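Long-range contacts in Co-type Nitrile Hydratase beta subunit (Pseudomonas putida, PDB 3QYH), which forms, with its alpha-subunit partner, a cobalt-type nitrile hydratase, an enzyme that adds water to nitriles to give the corresponding amides: residues Asp49-Ser54 / Leu73-Asn78; Tyr27-Thr32 / Glu65-Glu70. All blocks are in the same frame, centred on the assembly; numbering follows the deposited sequence.

Interaction 1: Asp49-Ser54 / Leu73-Asn78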
loop_
_atom_site.group_PDB
_atom_site.type_symbol
_atom_site.label_atom_id
_atom_site.label_comp_id
_atom_site.label_asym_id
_atom_site.label_seq_id
_atom_site.Cartn_x
_atom_site.Cartn_y
_atom_site.Cartn_z
ATOM N N ASP B 49 4.742 -1.192 11.764
ATOM C CA ASP B 49 4.926 -2.640 11.687
ATOM C C ASP B 49 4.031 -3.341 12.703
ATOM O O ASP B 49 3.421 -4.371 12.397
ATOM C CB ASP B 49 6.401 -3.028 11.877
ATOM C CG ASP B 49 7.327 -2.284 10.907
ATOM O OD1 ASP B 49 8.121 -1.444 11.374
ATOM O OD2 ASP B 49 7.238 -2.520 9.682
ATOM N N GLU B 50 3.943 -2.780 13.908
ATOM C CA GLU B 50 3.058 -3.332 14.917
ATOM C C GLU B 50 1.617 -3.229 14.428
ATOM O O GLU B 50 0.793 -4.113 14.683
ATOM C CB GLU B 50 3.196 -2.566 16.229
ATOM C CG GLU B 50 4.556 -2.724 16.878
ATOM C CD GLU B 50 4.732 -1.853 18.119
ATOM O OE1 GLU B 50 4.468 -0.651 18.044
ATOM O OE2 GLU B 50 5.164 -2.382 19.168
ATOM N N PHE B 51 1.317 -2.120 13.768
ATOM C CA PHE B 51 -0.038 -1.869 13.268
ATOM C C PHE B 51 -0.397 -2.962 12.274
ATOM O O PHE B 51 -1.452 -3.613 12.396
ATOM C CB PHE B 51 -0.124 -0.464 12.631
ATOM C CG PHE B 51 -1.424 -0.178 11.934
ATOM C CD1 PHE B 51 -1.559 -0.419 10.572
ATOM C CD2 PHE B 51 -2.500 0.336 12.633
ATOM C CE1 PHE B 51 -2.768 -0.153 9.921
ATOM C CE2 PHE B 51 -3.710 0.591 11.994
ATOM C CZ PHE B 51 -3.844 0.361 10.641
ATOM N N ARG B 52 0.482 -3.203 11.306
ATOM C CA ARG B 52 0.204 -4.255 10.314
ATOM C C ARG B 52 -0.001 -5.608 10.978
ATOM O O ARG B 52 -0.909 -6.351 10.615
ATOM C CB ARG B 52 1.332 -4.376 9.291
ATOM C CG ARG B 52 1.496 -3.153 8.388
ATOM C CD ARG B 52 2.294 -3.519 7.137
ATOM N NE ARG B 52 2.367 -2.394 6.201
ATOM C CZ ARG B 52 3.352 -1.505 6.202
ATOM N NH1 ARG B 52 4.350 -1.618 7.075
ATOM N NH2 ARG B 52 3.343 -0.510 5.333
ATOM N N HIS B 53 0.852 -5.944 11.948
ATOM C CA HIS B 53 0.788 -7.274 12.539
ATOM C C HIS B 53 -0.440 -7.450 13.436
ATOM O O HIS B 53 -0.909 -8.564 13.652
ATOM C CB HIS B 53 2.077 -7.592 13.316
ATOM C CG HIS B 53 2.152 -9.014 13.780
ATOM N ND1 HIS B 53 1.958 -10.087 12.932
ATOM C CD2 HIS B 53 2.400 -9.541 15.006
ATOM C CE1 HIS B 53 2.076 -11.210 13.617
ATOM N NE2 HIS B 53 2.353 -10.907 14.873
ATOM N N SER B 54 -0.939 -6.348 13.978
ATOM C CA SER B 54 -2.179 -6.370 14.734
ATOM C C SER B 54 -3.341 -6.795 13.846
ATOM O O SER B 54 -4.169 -7.604 14.249
ATOM C CB SER B 54 -2.451 -4.995 15.368
ATOM O OG SER B 54 -3.714 -4.996 16.000
ATOM N N LEU B 73 -10.074 -0.070 12.832
ATOM C CA LEU B 73 -10.803 0.102 14.090
ATOM C C LEU B 73 -10.405 -1.000 15.074
ATOM O O LEU B 73 -10.209 -0.747 16.264
ATOM C CB LEU B 73 -12.321 0.101 13.853
ATOM C CG LEU B 73 -13.181 0.065 15.122
ATOM C CD1 LEU B 73 -12.903 1.269 16.026
ATOM C CD2 LEU B 73 -14.637 -0.005 14.769
ATOM N N HIS B 74 -10.270 -2.220 14.560
ATOM C CA HIS B 74 -9.846 -3.359 15.381
ATOM C C HIS B 74 -8.489 -3.098 15.995
ATOM O O HIS B 74 -8.295 -3.346 17.191
ATOM C CB HIS B 74 -9.803 -4.681 14.579
ATOM C CG HIS B 74 -9.061 -5.781 15.278
ATOM N ND1 HIS B 74 -9.696 -6.735 16.046
ATOM C CD2 HIS B 74 -7.732 -6.047 15.365
ATOM C CE1 HIS B 74 -8.792 -7.554 16.555
ATOM N NE2 HIS B 74 -7.593 -7.159 16.157
ATOM N N VAL B 75 -7.550 -2.591 15.197
ATOM C CA VAL B 75 -6.214 -2.322 15.716
ATOM C C VAL B 75 -6.292 -1.308 16.853
ATOM O O VAL B 75 -5.680 -1.500 17.902
ATOM C CB VAL B 75 -5.256 -1.782 14.627
ATOM C CG1 VAL B 75 -3.899 -1.466 15.218
ATOM C CG2 VAL B 75 -5.121 -2.787 13.502
ATOM N N PHE B 76 -7.042 -0.226 16.654
ATOM C CA PHE B 76 -7.096 0.817 17.673
ATOM C C PHE B 76 -7.666 0.253 18.989
ATOM O O PHE B 76 -7.183 0.569 20.071
ATOM C CB PHE B 76 -7.908 2.020 17.181
ATOM C CG PHE B 76 -7.391 2.616 15.886
ATOM C CD1 PHE B 76 -8.261 3.245 14.993
ATOM C CD2 PHE B 76 -6.045 2.537 15.561
ATOM C CE1 PHE B 76 -7.788 3.802 13.800
ATOM C CE2 PHE B 76 -5.561 3.079 14.360
ATOM C CZ PHE B 76 -6.438 3.697 13.476
ATOM N N GLU B 77 -8.676 -0.602 18.880
ATOM C CA GLU B 77 -9.340 -1.153 20.064
ATOM C C GLU B 77 -8.514 -2.198 20.803
ATOM O O GLU B 77 -8.756 -2.455 21.976
ATOM C CB GLU B 77 -10.699 -1.743 19.702
ATOM C CG GLU B 77 -11.753 -0.693 19.303
ATOM C CD GLU B 77 -13.063 -1.340 18.882
ATOM O OE1 GLU B 77 -13.023 -2.511 18.464
ATOM O OE2 GLU B 77 -14.127 -0.694 18.970
ATOM N N ASN B 78 -7.551 -2.798 20.116
ATOM C CA ASN B 78 -6.818 -3.924 20.663
ATOM C C ASN B 78 -5.346 -3.642 20.881
ATOM O O ASN B 78 -4.831 -3.880 21.976
ATOM C CB ASN B 78 -7.022 -5.162 19.797
ATOM C CG ASN B 78 -8.417 -5.737 19.948
ATOM O OD1 ASN B 78 -8.703 -6.448 20.906
ATOM N ND2 ASN B 78 -9.305 -5.405 19.021
HETATM O O HOH W 1 -5.099 -8.181 16.640
#

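Interaction 2: Tyr27-Thr32 / Glu65-Glu70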
loop_
_atom_site.group_PDB
_atom_site.type_symbol
_atom_site.label_atom_id
_atom_site.label_comp_id
_atom_site.label_asym_id
_atom_site.label_seq_id
_atom_site.Cartn_x
_atom_site.Cartn_y
_atom_site.Cartn_z
ATOM N N TYR B 27 -18.463 6.066 3.906
ATOM C CA TYR B 27 -19.306 6.338 5.068
ATOM C C TYR B 27 -18.617 7.386 5.937
ATOM O O TYR B 27 -17.376 7.481 5.930
ATOM C CB TYR B 27 -19.562 5.065 5.904
ATOM C CG TYR B 27 -20.075 3.873 5.128
ATOM C CD1 TYR B 27 -19.198 2.890 4.672
ATOM C CD2 TYR B 27 -21.436 3.720 4.847
ATOM C CE1 TYR B 27 -19.653 1.784 3.957
ATOM C CE2 TYR B 27 -21.905 2.607 4.131
ATOM C CZ TYR B 27 -21.003 1.653 3.685
ATOM O OH TYR B 27 -21.439 0.556 2.976
ATOM N N ASP B 28 -19.405 8.164 6.679
ATOM C CA ASP B 28 -18.841 9.168 7.601
ATOM C C ASP B 28 -17.921 8.571 8.661
ATOM O O ASP B 28 -16.881 9.155 8.960
ATOM C CB ASP B 28 -19.929 10.003 8.266
ATOM C CG ASP B 28 -20.476 11.088 7.348
ATOM O OD1 ASP B 28 -19.909 11.295 6.246
ATOM O OD2 ASP B 28 -21.475 11.734 7.729
ATOM N N TRP B 29 -18.286 7.412 9.223
ATOM C CA TRP B 29 -17.451 6.803 10.263
ATOM C C TRP B 29 -16.035 6.472 9.754
ATOM O O TRP B 29 -15.064 6.481 10.509
ATOM C CB TRP B 29 -18.149 5.581 10.885
ATOM C CG TRP B 29 -18.382 4.410 9.937
ATOM C CD1 TRP B 29 -19.527 4.124 9.265
ATOM C CD2 TRP B 29 -17.450 3.379 9.591
ATOM N NE1 TRP B 29 -19.366 2.983 8.513
ATOM C CE2 TRP B 29 -18.103 2.502 8.703
ATOM C CE3 TRP B 29 -16.131 3.112 9.944
ATOM C CZ2 TRP B 29 -17.480 1.381 8.162
ATOM C CZ3 TRP B 29 -15.515 1.993 9.410
ATOM C CH2 TRP B 29 -16.190 1.145 8.529
ATOM N N GLU B 30 -15.909 6.192 8.464
ATOM C CA GLU B 30 -14.592 5.924 7.878
ATOM C C GLU B 30 -13.634 7.112 7.981
ATOM O O GLU B 30 -12.422 6.935 8.098
ATOM C CB GLU B 30 -14.725 5.505 6.410
ATOM C CG GLU B 30 -15.426 4.153 6.209
ATOM C CD GLU B 30 -15.554 3.784 4.729
ATOM O OE1 GLU B 30 -15.602 4.704 3.886
ATOM O OE2 GLU B 30 -15.592 2.572 4.415
ATOM N N LYS B 31 -14.175 8.325 7.912
ATOM C CA LYS B 31 -13.334 9.516 8.019
ATOM C C LYS B 31 -12.664 9.574 9.383
ATOM O O LYS B 31 -11.478 9.882 9.496
ATOM C CB LYS B 31 -14.167 10.788 7.802
ATOM C CG LYS B 31 -14.816 10.850 6.415
ATOM C CD LYS B 31 -15.828 11.989 6.325
ATOM C CE LYS B 31 -16.587 11.935 4.984
ATOM N NZ LYS B 31 -17.591 13.033 4.844
ATOM N N THR B 32 -13.446 9.311 10.416
ATOM C CA THR B 32 -12.931 9.259 11.784
ATOM C C THR B 32 -11.850 8.195 11.930
ATOM O O THR B 32 -10.753 8.461 12.467
ATOM C CB THR B 32 -14.083 8.940 12.762
ATOM O OG1 THR B 32 -15.123 9.909 12.579
ATOM C CG2 THR B 32 -13.598 8.952 14.214
ATOM N N GLU B 65 -14.720 -10.658 6.634
ATOM C CA GLU B 65 -16.026 -10.003 6.619
ATOM C C GLU B 65 -15.884 -8.497 6.807
ATOM O O GLU B 65 -16.703 -7.746 6.337
ATOM C CB GLU B 65 -16.920 -10.539 7.761
ATOM C CG GLU B 65 -17.172 -12.049 7.745
ATOM C CD GLU B 65 -18.486 -12.428 7.089
ATOM O OE1 GLU B 65 -19.364 -12.948 7.816
ATOM O OE2 GLU B 65 -18.645 -12.213 5.859
ATOM N N GLY B 66 -14.866 -8.062 7.534
ATOM C CA GLY B 66 -14.736 -6.644 7.848
ATOM C C GLY B 66 -14.424 -5.798 6.609
ATOM O O GLY B 66 -13.584 -6.176 5.796
ATOM N N THR B 67 -15.087 -4.654 6.456
ATOM C CA THR B 67 -14.654 -3.700 5.443
ATOM C C THR B 67 -13.301 -3.124 5.874
ATOM O O THR B 67 -12.882 -3.293 7.018
ATOM C CB THR B 67 -15.675 -2.569 5.225
ATOM O OG1 THR B 67 -15.824 -1.823 6.438
ATOM C CG2 THR B 67 -17.028 -3.136 4.818
ATOM N N TYR B 68 -12.606 -2.452 4.964
ATOM C CA TYR B 68 -11.228 -2.050 5.241
ATOM C C TYR B 68 -11.029 -1.298 6.566
ATOM O O TYR B 68 -10.173 -1.669 7.370
ATOM C CB TYR B 68 -10.663 -1.239 4.081
ATOM C CG TYR B 68 -9.210 -0.882 4.268
ATOM C CD1 TYR B 68 -8.209 -1.838 4.083
ATOM C CD2 TYR B 68 -8.839 0.419 4.619
ATOM C CE1 TYR B 68 -6.886 -1.520 4.243
ATOM C CE2 TYR B 68 -7.514 0.763 4.781
ATOM C CZ TYR B 68 -6.536 -0.212 4.597
ATOM O OH TYR B 68 -5.208 0.129 4.748
ATOM N N TYR B 69 -11.796 -0.236 6.790
ATOM C CA TYR B 69 -11.587 0.567 7.978
ATOM C C TYR B 69 -12.062 -0.127 9.270
ATOM O O TYR B 69 -11.712 0.297 10.368
ATOM C CB TYR B 69 -12.165 1.973 7.812
ATOM C CG TYR B 69 -11.373 2.796 6.804
ATOM C CD1 TYR B 69 -10.050 3.188 7.075
ATOM C CD2 TYR B 69 -11.926 3.150 5.580
ATOM C CE1 TYR B 69 -9.301 3.907 6.163
ATOM C CE2 TYR B 69 -11.182 3.903 4.641
ATOM C CZ TYR B 69 -9.872 4.257 4.945
ATOM O OH TYR B 69 -9.146 4.984 4.051
ATOM N N GLU B 70 -12.812 -1.220 9.142
ATOM C CA GLU B 70 -13.074 -2.053 10.309
ATOM C C GLU B 70 -11.796 -2.720 10.789
ATOM O O GLU B 70 -11.633 -2.950 11.986
ATOM C CB GLU B 70 -14.128 -3.113 10.016
ATOM C CG GLU B 70 -15.506 -2.568 9.881
ATOM C CD GLU B 70 -16.492 -3.653 9.498
ATOM O OE1 GLU B 70 -16.781 -4.509 10.354
ATOM O OE2 GLU B 70 -16.948 -3.652 8.337
HETATM O O HOH W 2 -14.399 0.489 5.510
#

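Interaction 1: Asp49-Ser54 / Leu73-Asn78
F51 and V75 make the tight part of this contact: CD2 of F51 lies 3.4 Å from CG1 of V75, the two side chains crossing at about a right angle. With chi1 at 173°, the F51 ring leaves its own helix and reaches across to V75, and its CE2 comes within 3.9 Å of CE2 of F76, which lies at the edge of the F51 ring. S54 completes the packing, its OG 3.6 Å from CG2 of V75, so the valine is wedged between a phenyl ring and a hydroxyl. This is a helix-helix packing within the helical N-terminal part of the beta subunit; the short axes of 49-54 and 73-78 approach to 9.5 Å, their N-to-C directions 108° apart. L37 of helix 28-43 and the ring of W72, edge-to-face, also meet F51. Cut F51 back to an alanine and a gap is likely to open beside V75, with F76 losing its aromatic neighbour on helix 48-56. Toward partly exposed H74 the contact is looser. S54 O and H74 NE2 stand 3.9 Å apart, and a water joins them, donating to S54 O at 2.6 Å and lying in the plane of the imidazole. N78 ND2 lies above one face of that ring, offset toward the rim, while donating to H74 O at 2.9 Å.

Interaction 2: Tyr27-Thr32 / Glu65-Glu70
W29 and E30, in the first turn of helix 28-43, pack against T67, Y69 and E70 at the start of helix 68-82, so two helix N-terminal ends meet in the helical N-terminal part of the beta subunit. The indole presents its six-membered ring: T67 OG1 lies in its plane at the edge, 3.6 Å from CH2 of W29, while Y69 CB approaches CZ3 of W29 obliquely at 3.7 Å. CG of E30 sits above one face of the same indole, offset toward the rim. E30 and Y69 cross at about a right angle, CG of E30 3.7 Å from CD2 of Y69, with carboxylate and phenol planes 68° apart. E30 OE2 lies at the edge of the phenol ring, in its plane, whereas the other oxygen, OE1, accepts from the backbone N of R26 and, above the carboxylate plane, from that of Y27. E70, its chain extended beyond CG, reaches back to T67; OE2 takes T67 N from above the carboxylate plane and T67 OG1 through its anti lone pair. A water bridges the polar groups beside the indole, donating to E30 OE2 at 2.6 Å and to T67 OG1 at 2.9 Å, and accepting from Y69 N at 3.0 Å.

Overall arrangement
From the N terminus, the chain enters helix 28-43 through 27-32, continues into helix 48-56, passes through helix 60-65 and then runs along helix 68-82. Interaction 2 closes the wider loop, bringing 65-70 back to 27-32 across 32 mostly helical residues; interaction 1 closes a shorter one, 73-78 returning to 49-54 across 18. The segments alternate along the chain, so the loops cross rather than nest. Helix 68-82 serves both, meeting helix 28-43 with its first turn and helix 48-56 further along, the two contacts about 14 Å apart, centre to centre. Between them they tie three helices of the N-terminal family region together; the side chain of F51, in interaction 1, lies about 9 Å from the bound cobalt ion.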